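Local coordinates for protein Non-ribosomal peptide synthetase (Methanobrevibacter ruminantium, PDB 6VTJ) that probably carries a peptide intermediate on a phosphopantetheine-bearing thiolation domain and releases it reductively through a fused Rossmann-type reductase domain, at residues 143-148 with 368-373; 242-245 with 250-253; 280-285 with 315-320; 302-307 with 382-387; 374-379 with 459-464. One frame throughout, in Å; residues are numbered along the deposited sequence.

Interaction 1 (143-148 with 368-373); sequences LYEFIK and YVAKGI
The carboxylate of E145 lies against the hydrocarbon part of K371, with OE1 3.2 Å from K371 CG and 3.6 Å from K371 CE, while its other oxygen, OE2, sits at the edge of the Y144 ring and in the plane of that ring. One face of the same ring carries CG of K148, 4.1 Å above the plane and displaced toward the rim. E145 gets there by folding at its second torsion (chi2 -63°), which brings the acid back along the neighbouring helix; K371 is extended beyond CG, and the two side chains cross obliquely. The charged ends do not pair: E145 OE1 and K371 NZ remain 4.8 Å apart, a distance at which the opposite charges may still attract weakly. Deeper in, A370 CB packs on E145 CG at 3.7 Å. The small A370 lies against the helix here, where the CA atoms of E145 and K371 are 6.2 Å apart. V369 and I373 extend the packing to L138 and I142 and also reach strand 313-322, whereas L143 and F146 rest on strand 154-158. Two neighbouring helices that pack on each other and on a central parallel sheet are characteristic of the Rossmann-type fold.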
# COMPACT_ATOMS: atom_id res chain seq x y z
N LEU A 143 10.39 -12.19 7.18
CA LEU A 143 11.03 -12.94 8.26
C LEU A 143 11.07 -14.43 7.94
O LEU A 143 12.09 -15.10 8.14
CB LEU A 143 10.29 -12.68 9.57
CG LEU A 143 10.52 -13.66 10.73
CD1 LEU A 143 11.98 -13.59 11.15
CD2 LEU A 143 9.62 -13.32 11.91
N TYR A 144 9.96 -14.96 7.45
CA TYR A 144 9.91 -16.34 6.99
C TYR A 144 11.03 -16.65 5.99
O TYR A 144 11.83 -17.57 6.19
CB TYR A 144 8.55 -16.63 6.37
CG TYR A 144 8.36 -18.06 5.94
CD1 TYR A 144 8.13 -19.05 6.89
CD2 TYR A 144 8.41 -18.42 4.60
CE1 TYR A 144 7.96 -20.36 6.52
CE2 TYR A 144 8.23 -19.72 4.22
CZ TYR A 144 8.00 -20.70 5.18
OH TYR A 144 7.83 -22.01 4.82
N GLU A 145 11.11 -15.86 4.91
CA GLU A 145 12.11 -16.15 3.89
C GLU A 145 13.52 -15.95 4.42
O GLU A 145 14.45 -16.64 3.98
CB GLU A 145 11.91 -15.28 2.65
CG GLU A 145 10.62 -15.56 1.89
CD GLU A 145 10.53 -16.97 1.31
OE1 GLU A 145 11.59 -17.56 0.95
OE2 GLU A 145 9.39 -17.48 1.21
N PHE A 146 13.72 -15.01 5.34
CA PHE A 146 15.06 -14.82 5.89
C PHE A 146 15.48 -16.06 6.67
O PHE A 146 16.60 -16.55 6.52
CB PHE A 146 15.11 -13.58 6.78
CG PHE A 146 16.49 -13.29 7.32
CD1 PHE A 146 16.95 -13.91 8.48
CD2 PHE A 146 17.34 -12.41 6.65
CE1 PHE A 146 18.24 -13.65 8.97
CE2 PHE A 146 18.62 -12.15 7.14
CZ PHE A 146 19.07 -12.77 8.30
N ILE A 147 14.58 -16.56 7.53
CA ILE A 147 14.84 -17.80 8.25
C ILE A 147 15.20 -18.91 7.29
O ILE A 147 16.14 -19.67 7.52
CB ILE A 147 13.61 -18.19 9.10
CG1 ILE A 147 13.42 -17.22 10.26
CG2 ILE A 147 13.72 -19.61 9.61
CD1 ILE A 147 11.95 -17.15 10.70
N LYS A 148 14.45 -19.01 6.18
CA LYS A 148 14.58 -20.17 5.32
C LYS A 148 15.78 -20.11 4.38
O LYS A 148 16.25 -21.17 3.95
CB LYS A 148 13.32 -20.37 4.48
CG LYS A 148 12.15 -20.93 5.25
CD LYS A 148 11.08 -21.44 4.30
N TYR A 368 6.71 -14.69 -2.82
CA TYR A 368 7.67 -14.29 -3.83
C TYR A 368 8.05 -12.81 -3.71
O TYR A 368 9.20 -12.47 -4.02
CB TYR A 368 7.14 -14.66 -5.21
CG TYR A 368 7.39 -16.12 -5.48
CD1 TYR A 368 6.59 -17.09 -4.89
CD2 TYR A 368 8.46 -16.54 -6.27
CE1 TYR A 368 6.83 -18.43 -5.11
CE2 TYR A 368 8.71 -17.88 -6.49
CZ TYR A 368 7.89 -18.82 -5.91
OH TYR A 368 8.14 -20.14 -6.12
N VAL A 369 7.16 -11.94 -3.22
CA VAL A 369 7.59 -10.57 -2.92
C VAL A 369 8.73 -10.60 -1.92
O VAL A 369 9.75 -9.93 -2.09
CB VAL A 369 6.43 -9.71 -2.40
CG1 VAL A 369 6.96 -8.34 -2.02
CG2 VAL A 369 5.35 -9.57 -3.44
N ALA A 370 8.58 -11.40 -0.85
CA ALA A 370 9.62 -11.43 0.18
C ALA A 370 10.93 -12.03 -0.35
O ALA A 370 12.02 -11.51 -0.06
CB ALA A 370 9.12 -12.22 1.40
N LYS A 371 10.84 -13.11 -1.13
CA LYS A 371 12.05 -13.64 -1.78
C LYS A 371 12.73 -12.58 -2.64
O LYS A 371 13.96 -12.44 -2.61
CB LYS A 371 11.71 -14.85 -2.64
CG LYS A 371 11.30 -16.09 -1.88
CD LYS A 371 11.21 -17.26 -2.83
CE LYS A 371 10.29 -18.35 -2.31
NZ LYS A 371 10.26 -19.50 -3.27
N GLY A 372 11.95 -11.83 -3.42
CA GLY A 372 12.54 -10.82 -4.28
C GLY A 372 13.15 -9.66 -3.51
O GLY A 372 14.13 -9.06 -3.97
N ILE A 373 12.57 -9.31 -2.36
CA ILE A 373 13.14 -8.26 -1.53
C ILE A 373 14.50 -8.70 -1.00
O ILE A 373 15.48 -7.95 -1.04
CB ILE A 373 12.18 -7.88 -0.39
CG1 ILE A 373 11.06 -7.00 -0.93
CG2 ILE A 373 12.92 -7.18 0.74
CD1 ILE A 373 9.83 -6.99 -0.05

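Interaction 2 (242-245 with 250-253); sequences LKFA and NIKY
L242 reaches Y253 with one methyl: CD2 stands over a face of the tyrosine ring, 3.8 Å from its centroid and 19° off the ring normal, a CH-pi contact displaced toward the rim on the CD1 side. The two side chains cross at about a right angle. With its CG beside the backbone N (chi1 -70°), the leucine turns its end toward the strand although its CA-CB bond does not aim there. The start of the same residue is also close, L242 N being 3.7 Å from Y253 CE2. Two residues on, F244 sends its ring to the end of I251, with CE2 and I251 CD1 4.1 Å apart; this side-chain pair likewise crosses at roughly a right angle. A245 faces the second segment directly and forms the middle of the contact. Its CB meets I251 CG2 at 4.1 Å and Y253 CD2 at 4.3 Å, and its carbonyl O lies 3.8 Å from I251 CB. The main chains are near here, with the CA atoms of A245 and I251 5.4 Å apart. The packing buries the I251 carbonyl oxygen, which finds no hydrogen-bonding partner in the model. Strand 213-216, helix 229-246 and strand 252-258 form a beta-alpha-beta unit, and this contact seats the end of its helix on the start of its second strand. V214 meets I251 and Y253, backbone bonds tie K252 to D212 and V214 and Y253 to P312 and K314, and helix 291-308 adds A302 against L242 and V303 against Y253.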
# COMPACT_ATOMS: atom_id res chain seq x y z
N LEU A 242 16.66 6.04 9.02
CA LEU A 242 17.82 6.55 8.30
C LEU A 242 18.84 7.15 9.25
O LEU A 242 20.04 6.97 9.07
CB LEU A 242 17.38 7.59 7.28
CG LEU A 242 16.60 7.10 6.07
CD1 LEU A 242 15.99 8.27 5.30
CD2 LEU A 242 17.52 6.29 5.20
N LYS A 243 18.37 7.90 10.26
CA LYS A 243 19.29 8.46 11.24
C LYS A 243 20.01 7.35 11.99
O LYS A 243 21.24 7.41 12.19
CB LYS A 243 18.52 9.37 12.21
CG LYS A 243 18.10 10.69 11.58
CD LYS A 243 17.48 11.67 12.58
N PHE A 244 19.27 6.31 12.38
CA PHE A 244 19.90 5.15 12.99
C PHE A 244 20.95 4.56 12.06
O PHE A 244 22.07 4.26 12.49
CB PHE A 244 18.87 4.09 13.34
CG PHE A 244 19.51 2.78 13.70
CD1 PHE A 244 20.15 2.62 14.91
CD2 PHE A 244 19.53 1.72 12.78
CE1 PHE A 244 20.77 1.42 15.24
CE2 PHE A 244 20.15 0.53 13.09
CZ PHE A 244 20.76 0.37 14.32
N ALA A 245 20.61 4.37 10.78
CA ALA A 245 21.56 3.79 9.84
C ALA A 245 22.80 4.67 9.69
O ALA A 245 23.91 4.15 9.50
CB ALA A 245 20.90 3.59 8.48
N ASN A 250 28.37 1.48 7.92
CA ASN A 250 28.24 0.23 7.18
C ASN A 250 26.86 -0.40 7.32
O ASN A 250 26.73 -1.63 7.30
CB ASN A 250 29.31 -0.76 7.64
CG ASN A 250 29.32 -0.92 9.14
OD1 ASN A 250 28.88 -0.03 9.88
ND2 ASN A 250 29.82 -2.07 9.60
N ILE A 251 25.81 0.41 7.45
CA ILE A 251 24.44 -0.11 7.55
C ILE A 251 23.70 0.31 6.28
O ILE A 251 23.47 1.50 6.05
CB ILE A 251 23.72 0.39 8.80
CG1 ILE A 251 24.51 0.01 10.06
CG2 ILE A 251 22.34 -0.23 8.90
CD1 ILE A 251 23.89 0.53 11.37
N LYS A 252 23.37 -0.68 5.45
CA LYS A 252 22.42 -0.52 4.35
C LYS A 252 21.02 -0.21 4.89
O LYS A 252 20.60 -0.78 5.89
CB LYS A 252 22.34 -1.81 3.56
CG LYS A 252 23.18 -1.96 2.34
CD LYS A 252 22.67 -3.16 1.53
CE LYS A 252 22.58 -4.40 2.38
NZ LYS A 252 23.91 -4.81 2.91
N TYR A 253 20.28 0.64 4.17
CA TYR A 253 18.88 0.92 4.49
C TYR A 253 18.03 0.57 3.28
O TYR A 253 18.12 1.22 2.24
CB TYR A 253 18.69 2.37 4.90
CG TYR A 253 17.30 2.65 5.43
CD1 TYR A 253 16.25 2.96 4.58
CD2 TYR A 253 17.03 2.61 6.80
CE1 TYR A 253 14.97 3.20 5.08
CE2 TYR A 253 15.77 2.86 7.30
CZ TYR A 253 14.74 3.15 6.43
OH TYR A 253 13.48 3.41 6.93

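Interaction 3 (280-285 with 315-320); sequences RTLYYE and IIRVGN
R317 grips the carbonyl oxygen of T281 with both terminal nitrogens. The stronger bond runs from R317 NH2 to T281 O at 2.9 Å, with an N-H...O angle of 159°; the donor lies in the carbonyl plane, and the oxygen sits at the guanidinium edge, almost in the plane of that group. R317 NH1 adds a weak bond to the same T281 O at 3.3 Å. Both nitrogens have further partners: NH2 makes a salt bridge with OE1 of E300, and NH1 is hydrogen-bonded to NE2 of H387. A carbonyl, a carboxylate and an imidazole thus fix the rotation of the buried guanidinium, and the acid would be expected to offset its positive charge. An extended chain from CG to NE (chi3 176°) takes the group far from its strand, which matters because the two backbones are well apart: the nearest CA atoms, those of L282 and I315, are separated by 10.8 Å. T281 is held on its own side as well, through OG1 bonded to the carbonyl oxygen of E276. Beyond these polar groups the packing is light. L282 flanks the guanidinium, its CD1 4.2 Å from R317 NH2, and leans on F297 and E300. The R317 side chain lies about 14 Å from the bound 4'-phosphopantetheine. Residues 280-285 belong to the long loop between strand 252-258 and helix 291-308, and R317 ties this loop to strand 313-322, which runs in the sheet between strands 252-258 and 385-388, with helix 291-308 packed against I315.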
# COMPACT_ATOMS: atom_id res chain seq x y z
N ARG A 280 14.54 4.63 -12.80
CA ARG A 280 15.36 5.83 -12.72
C ARG A 280 14.53 7.10 -12.55
O ARG A 280 15.04 8.20 -12.73
CB ARG A 280 16.27 5.92 -13.95
CG ARG A 280 17.36 4.83 -13.94
CD ARG A 280 18.26 4.90 -15.19
NE ARG A 280 17.51 4.56 -16.39
CZ ARG A 280 17.33 3.31 -16.82
NH1 ARG A 280 17.87 2.29 -16.15
NH2 ARG A 280 16.62 3.09 -17.91
N THR A 281 13.26 6.95 -12.17
CA THR A 281 12.33 8.07 -12.04
C THR A 281 11.94 8.27 -10.58
O THR A 281 11.54 7.32 -9.90
CB THR A 281 11.08 7.82 -12.89
OG1 THR A 281 11.45 7.46 -14.23
CG2 THR A 281 10.21 9.06 -12.92
N LEU A 282 12.02 9.52 -10.11
CA LEU A 282 11.38 9.86 -8.84
C LEU A 282 10.32 10.92 -9.07
O LEU A 282 9.13 10.60 -9.11
CB LEU A 282 12.40 10.33 -7.80
CG LEU A 282 11.88 10.83 -6.45
CD1 LEU A 282 11.08 9.80 -5.73
CD2 LEU A 282 13.04 11.22 -5.59
N TYR A 283 10.73 12.17 -9.25
CA TYR A 283 9.80 13.29 -9.30
C TYR A 283 9.70 13.87 -10.70
O TYR A 283 10.71 14.22 -11.31
CB TYR A 283 10.25 14.39 -8.34
CG TYR A 283 9.26 15.52 -8.27
CD1 TYR A 283 7.97 15.29 -7.85
CD2 TYR A 283 9.61 16.82 -8.64
CE1 TYR A 283 7.04 16.31 -7.76
CE2 TYR A 283 8.68 17.87 -8.56
CZ TYR A 283 7.40 17.60 -8.12
OH TYR A 283 6.43 18.59 -8.03
N TYR A 284 8.46 14.01 -11.19
CA TYR A 284 8.20 14.70 -12.45
C TYR A 284 6.87 15.47 -12.38
O TYR A 284 6.16 15.57 -13.39
CB TYR A 284 8.21 13.70 -13.62
CG TYR A 284 7.24 12.55 -13.45
CD1 TYR A 284 7.54 11.48 -12.60
CD2 TYR A 284 6.02 12.54 -14.13
CE1 TYR A 284 6.64 10.43 -12.43
CE2 TYR A 284 5.14 11.50 -13.97
CZ TYR A 284 5.44 10.45 -13.13
OH TYR A 284 4.54 9.42 -12.97
N GLU A 285 6.52 15.99 -11.20
CA GLU A 285 5.25 16.69 -10.97
C GLU A 285 4.04 15.83 -11.33
O GLU A 285 3.08 16.28 -11.96
CB GLU A 285 5.20 18.03 -11.70
CG GLU A 285 5.75 19.14 -10.83
CD GLU A 285 5.87 20.48 -11.53
OE1 GLU A 285 4.82 21.02 -11.95
OE2 GLU A 285 7.01 20.98 -11.65
N ILE A 315 15.58 1.21 -2.65
CA ILE A 315 14.15 1.46 -2.63
C ILE A 315 13.52 0.38 -3.50
O ILE A 315 13.79 0.31 -4.71
CB ILE A 315 13.82 2.87 -3.12
CG1 ILE A 315 14.35 3.90 -2.12
CG2 ILE A 315 12.31 3.01 -3.35
CD1 ILE A 315 14.36 5.31 -2.62
N ILE A 316 12.69 -0.45 -2.90
CA ILE A 316 12.05 -1.57 -3.57
C ILE A 316 10.57 -1.23 -3.65
O ILE A 316 9.83 -1.40 -2.67
CB ILE A 316 12.30 -2.90 -2.82
CG1 ILE A 316 13.80 -3.25 -2.82
CG2 ILE A 316 11.48 -4.04 -3.43
CD1 ILE A 316 14.10 -4.60 -2.13
N ARG A 317 10.11 -0.76 -4.81
CA ARG A 317 8.68 -0.49 -5.01
C ARG A 317 7.92 -1.79 -5.25
O ARG A 317 8.21 -2.53 -6.20
CB ARG A 317 8.48 0.47 -6.18
CG ARG A 317 9.11 1.82 -5.95
CD ARG A 317 9.13 2.66 -7.21
NE ARG A 317 9.65 3.99 -6.93
CZ ARG A 317 10.22 4.77 -7.84
NH1 ARG A 317 10.34 4.34 -9.09
NH2 ARG A 317 10.65 5.99 -7.48
N VAL A 318 6.93 -2.08 -4.42
CA VAL A 318 6.11 -3.27 -4.59
C VAL A 318 4.73 -2.87 -5.10
O VAL A 318 4.36 -1.69 -5.12
CB VAL A 318 6.03 -4.13 -3.31
CG1 VAL A 318 7.43 -4.64 -2.92
CG2 VAL A 318 5.36 -3.38 -2.15
N GLY A 319 3.97 -3.86 -5.54
CA GLY A 319 2.72 -3.58 -6.20
C GLY A 319 1.50 -4.08 -5.45
O GLY A 319 1.23 -3.63 -4.33
N ASN A 320 0.77 -5.01 -6.06
CA ASN A 320 -0.48 -5.55 -5.52
C ASN A 320 -0.16 -6.81 -4.72
O ASN A 320 -0.08 -7.92 -5.26
CB ASN A 320 -1.44 -5.83 -6.68
CG ASN A 320 -2.79 -6.39 -6.23
OD1 ASN A 320 -3.30 -6.08 -5.16
ND2 ASN A 320 -3.39 -7.21 -7.09

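Interaction 4 (302-307 with 382-387); sequences AVLQAA and KSRVFH
L304 and A307, one turn apart on helix 291-308, receive the side chain of R384, just ahead of strand 385-388, a helix-on-sheet contact within the Rossmann-type fold. In the closer part two aliphatic groups meet the arginine, L304 CD2 at R384 CD (4.4 Å) and A307 CB at R384 NE (4.2 Å). R384 is extended from CG to NE and so reaches across to the helix, then bends at the last torsion (chi4 96°), which swings the guanidinium out of line with its own chain. Helix 104-111 closes in on these residues, with L109 against both A307 and R384 and I106 against L304, while I315 of strand 313-322 fills in beneath L304. The meeting is nonetheless light, the nearest CA atoms, those of L304 and R384, being 8.5 Å apart. At its polar end the contact is looser still and is bridged by a water, weakly on the arginine side. There the guanidinium has a firmer partner outside the two segments, a salt bridge from NH1 to OE1 of E112. Toward the helix, the water donates to A307 O at 3.2 Å and accepts a weak bond from R384 NH2 at 3.4 Å.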
# COMPACT_ATOMS: atom_id res chain seq x y z
N ALA A 302 13.56 11.09 1.10
CA ALA A 302 14.48 11.07 2.24
C ALA A 302 15.56 10.00 2.08
O ALA A 302 16.75 10.23 2.40
CB ALA A 302 13.70 10.86 3.54
N VAL A 303 15.16 8.82 1.59
CA VAL A 303 16.11 7.73 1.45
C VAL A 303 17.19 8.10 0.44
O VAL A 303 18.40 7.96 0.69
CB VAL A 303 15.38 6.43 1.06
CG1 VAL A 303 16.38 5.37 0.66
CG2 VAL A 303 14.48 5.94 2.20
N LEU A 304 16.77 8.62 -0.72
CA LEU A 304 17.73 9.00 -1.76
C LEU A 304 18.59 10.21 -1.34
O LEU A 304 19.77 10.29 -1.71
CB LEU A 304 17.00 9.27 -3.07
CG LEU A 304 16.41 8.02 -3.75
CD1 LEU A 304 15.42 8.36 -4.88
CD2 LEU A 304 17.53 7.15 -4.29
N GLN A 305 18.02 11.16 -0.58
CA GLN A 305 18.83 12.23 -0.00
C GLN A 305 19.98 11.68 0.84
O GLN A 305 21.15 12.05 0.65
CB GLN A 305 17.92 13.12 0.84
CG GLN A 305 18.60 14.36 1.40
CD GLN A 305 17.62 15.21 2.19
OE1 GLN A 305 16.61 15.66 1.65
NE2 GLN A 305 17.90 15.40 3.47
N ALA A 306 19.65 10.80 1.80
CA ALA A 306 20.70 10.17 2.61
C ALA A 306 21.73 9.47 1.72
O ALA A 306 22.93 9.44 2.05
CB ALA A 306 20.11 9.17 3.59
N ALA A 307 21.27 8.88 0.61
CA ALA A 307 22.22 8.28 -0.33
C ALA A 307 23.15 9.32 -0.94
O ALA A 307 24.33 9.05 -1.14
CB ALA A 307 21.47 7.54 -1.44
N LYS A 382 25.30 0.87 -6.64
CA LYS A 382 24.61 1.77 -7.57
C LYS A 382 23.22 1.29 -7.98
O LYS A 382 22.47 2.07 -8.60
CB LYS A 382 25.47 1.99 -8.83
CG LYS A 382 26.81 2.65 -8.57
CD LYS A 382 27.61 2.84 -9.85
CE LYS A 382 28.77 3.81 -9.62
NZ LYS A 382 29.38 4.27 -10.90
N SER A 383 22.86 0.05 -7.69
CA SER A 383 21.51 -0.44 -8.02
C SER A 383 20.60 -0.06 -6.87
O SER A 383 20.50 -0.78 -5.87
CB SER A 383 21.53 -1.95 -8.25
OG SER A 383 22.46 -2.28 -9.26
N ARG A 384 19.92 1.08 -7.01
CA ARG A 384 19.23 1.68 -5.87
C ARG A 384 17.71 1.52 -5.86
O ARG A 384 17.12 1.53 -4.78
CB ARG A 384 19.57 3.17 -5.79
CG ARG A 384 20.95 3.42 -5.17
CD ARG A 384 21.28 4.93 -5.05
NE ARG A 384 22.66 5.10 -4.60
CZ ARG A 384 23.71 5.31 -5.40
NH1 ARG A 384 23.57 5.40 -6.72
NH2 ARG A 384 24.93 5.43 -4.87
N VAL A 385 17.06 1.35 -7.01
CA VAL A 385 15.60 1.41 -7.07
C VAL A 385 15.09 0.25 -7.91
O VAL A 385 15.61 -0.01 -9.00
CB VAL A 385 15.10 2.75 -7.64
CG1 VAL A 385 13.60 2.70 -7.83
CG2 VAL A 385 15.48 3.92 -6.73
N PHE A 386 14.09 -0.45 -7.41
CA PHE A 386 13.58 -1.61 -8.12
C PHE A 386 12.06 -1.58 -8.15
O PHE A 386 11.41 -0.98 -7.29
CB PHE A 386 14.07 -2.89 -7.48
CG PHE A 386 15.55 -2.97 -7.36
CD1 PHE A 386 16.32 -3.45 -8.41
CD2 PHE A 386 16.18 -2.55 -6.20
CE1 PHE A 386 17.69 -3.51 -8.29
CE2 PHE A 386 17.57 -2.61 -6.09
CZ PHE A 386 18.31 -3.09 -7.13
N HIS A 387 11.51 -2.22 -9.19
CA HIS A 387 10.08 -2.42 -9.39
C HIS A 387 9.78 -3.91 -9.20
O HIS A 387 9.76 -4.69 -10.15
CB HIS A 387 9.67 -1.91 -10.76
CG HIS A 387 9.74 -0.42 -10.87
ND1 HIS A 387 9.48 0.26 -12.03
CD2 HIS A 387 10.03 0.52 -9.94
CE1 HIS A 387 9.62 1.56 -11.82
NE2 HIS A 387 9.95 1.74 -10.56
O HOH W 1 25.82 6.33 -1.70

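Interaction 5 (374-379 with 459-464); sequences LALSKT and VDILHS
L376 meets two residues of helix 456-464 with its branched end. Its CG lies 3.9 Å from L462 CD2, and its CD2 lies 4.0 Å from I461 CG2; the two leucine side chains cross at about a right angle, each bringing its end closer than its CA-CB bond alone would. T379 joins them with its methyl, CG2 standing 4.1 Å from I461 CG2. What presents this methyl is the threonine torsion (chi1 57°), which sets OG1 between the backbone N and the carbonyl carbon. From there OG1 bonds L376 O at 2.8 Å, in the carbonyl plane, and the T379 backbone N bonds the same oxygen at 3.2 Å. Two bonds thus secure the type I turn running from L376 to T379, in which the leucine and the threonine are brought to the same helix. Farther out, K378 NZ comes from above the plane of the L374 carbonyl to bond its O at 3.3 Å, and makes a salt bridge with E150. F386 of strand 385-388 touches L376, T379 and I461, and W115 and F118 of helix 115-120 flank I461. Apolar packing of two helices over a strand, with a beta turn bringing a second side chain to the same partner, belongs to the layered alpha/beta architecture of this reductase.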
# COMPACT_ATOMS: atom_id res chain seq x y z
N LEU A 374 14.56 -9.94 -0.53
CA LEU A 374 15.83 -10.45 -0.03
C LEU A 374 16.88 -10.53 -1.13
O LEU A 374 18.06 -10.27 -0.89
CB LEU A 374 15.62 -11.82 0.62
CG LEU A 374 14.84 -11.74 1.92
CD1 LEU A 374 14.85 -13.11 2.61
CD2 LEU A 374 15.41 -10.66 2.84
N ALA A 375 16.47 -10.88 -2.36
CA ALA A 375 17.46 -10.95 -3.45
C ALA A 375 17.94 -9.56 -3.85
O ALA A 375 19.14 -9.34 -4.04
CB ALA A 375 16.87 -11.67 -4.67
N LEU A 376 17.01 -8.62 -4.01
CA LEU A 376 17.39 -7.28 -4.46
C LEU A 376 18.20 -6.54 -3.41
O LEU A 376 18.97 -5.65 -3.77
CB LEU A 376 16.14 -6.49 -4.85
CG LEU A 376 15.41 -7.12 -6.04
CD1 LEU A 376 14.01 -6.52 -6.25
CD2 LEU A 376 16.24 -7.02 -7.33
N SER A 377 18.09 -6.92 -2.13
CA SER A 377 18.88 -6.24 -1.11
C SER A 377 20.38 -6.50 -1.28
O SER A 377 21.19 -5.73 -0.75
CB SER A 377 18.41 -6.68 0.28
OG SER A 377 17.02 -6.35 0.47
N LYS A 378 20.77 -7.55 -2.02
CA LYS A 378 22.18 -7.90 -2.23
C LYS A 378 22.78 -7.31 -3.51
O LYS A 378 23.96 -7.56 -3.79
CB LYS A 378 22.35 -9.42 -2.26
CG LYS A 378 21.77 -10.22 -1.07
CD LYS A 378 22.06 -11.72 -1.31
CE LYS A 378 21.47 -12.66 -0.27
NZ LYS A 378 20.02 -12.84 -0.48
N THR A 379 22.02 -6.53 -4.29
CA THR A 379 22.53 -5.94 -5.53
C THR A 379 23.62 -4.89 -5.24
O THR A 379 23.74 -4.42 -4.11
CB THR A 379 21.37 -5.32 -6.33
OG1 THR A 379 20.69 -4.35 -5.53
CG2 THR A 379 20.37 -6.42 -6.80
N VAL A 459 12.83 -6.97 -13.67
CA VAL A 459 12.65 -8.34 -14.11
C VAL A 459 13.99 -8.93 -14.48
O VAL A 459 14.39 -9.99 -13.97
CB VAL A 459 11.64 -8.40 -15.28
CG1 VAL A 459 11.49 -9.84 -15.83
CG2 VAL A 459 10.32 -7.91 -14.79
N ASP A 460 14.77 -8.19 -15.28
CA ASP A 460 16.02 -8.74 -15.78
C ASP A 460 16.96 -9.00 -14.64
O ASP A 460 17.58 -10.08 -14.55
CB ASP A 460 16.67 -7.78 -16.78
CG ASP A 460 15.92 -7.71 -18.07
OD1 ASP A 460 15.14 -8.65 -18.34
OD2 ASP A 460 16.07 -6.72 -18.81
N ILE A 461 17.05 -8.04 -13.71
CA ILE A 461 17.99 -8.18 -12.62
C ILE A 461 17.60 -9.38 -11.77
O ILE A 461 18.43 -10.25 -11.48
CB ILE A 461 18.04 -6.87 -11.81
CG1 ILE A 461 18.72 -5.77 -12.64
CG2 ILE A 461 18.77 -7.07 -10.49
CD1 ILE A 461 18.86 -4.40 -11.91
N LEU A 462 16.30 -9.50 -11.47
CA LEU A 462 15.85 -10.62 -10.67
C LEU A 462 16.17 -11.92 -11.38
O LEU A 462 16.63 -12.89 -10.76
CB LEU A 462 14.35 -10.52 -10.41
CG LEU A 462 13.85 -9.57 -9.34
CD1 LEU A 462 12.37 -9.35 -9.55
CD2 LEU A 462 14.11 -10.19 -7.99
N HIS A 463 16.00 -11.94 -12.70
CA HIS A 463 16.27 -13.18 -13.41
C HIS A 463 17.75 -13.52 -13.32
O HIS A 463 18.12 -14.68 -13.05
CB HIS A 463 15.83 -13.09 -14.85
CG HIS A 463 16.19 -14.30 -15.64
ND1 HIS A 463 15.40 -15.43 -15.66
CD2 HIS A 463 17.29 -14.59 -16.38
CE1 HIS A 463 15.99 -16.35 -16.41
NE2 HIS A 463 17.14 -15.87 -16.86
N SER A 464 18.61 -12.51 -13.47
CA SER A 464 20.04 -12.76 -13.33
C SER A 464 20.34 -13.32 -11.95
O SER A 464 21.24 -14.15 -11.80
CB SER A 464 20.81 -11.48 -13.62
OG SER A 464 22.09 -11.51 -13.05

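Interactions 2, 3 and 4 reach the central mixed sheet, and interactions 1 and 5 lie on helices packed against it. Interactions 3 and 4 lie on the neighbouring strands 313-322 and 385-388, about 10 Å apart between centres, and strand 252-258 of interaction 2 borders the former. Helix 291-308 brings interaction 4 to about 12 Å from interaction 2 between centres, whereas interactions 1 and 5 share helix 366-376, about 13 Å apart between centres. Along the chain, interactions 2 and 3 are nested within the loop closed by interaction 1; interaction 4 crosses interactions 1, 3 and 5. The interleaving joins helix 456-464 and strand 385-388 to earlier helices and strands, so that sequence-distant parts form one reductase body.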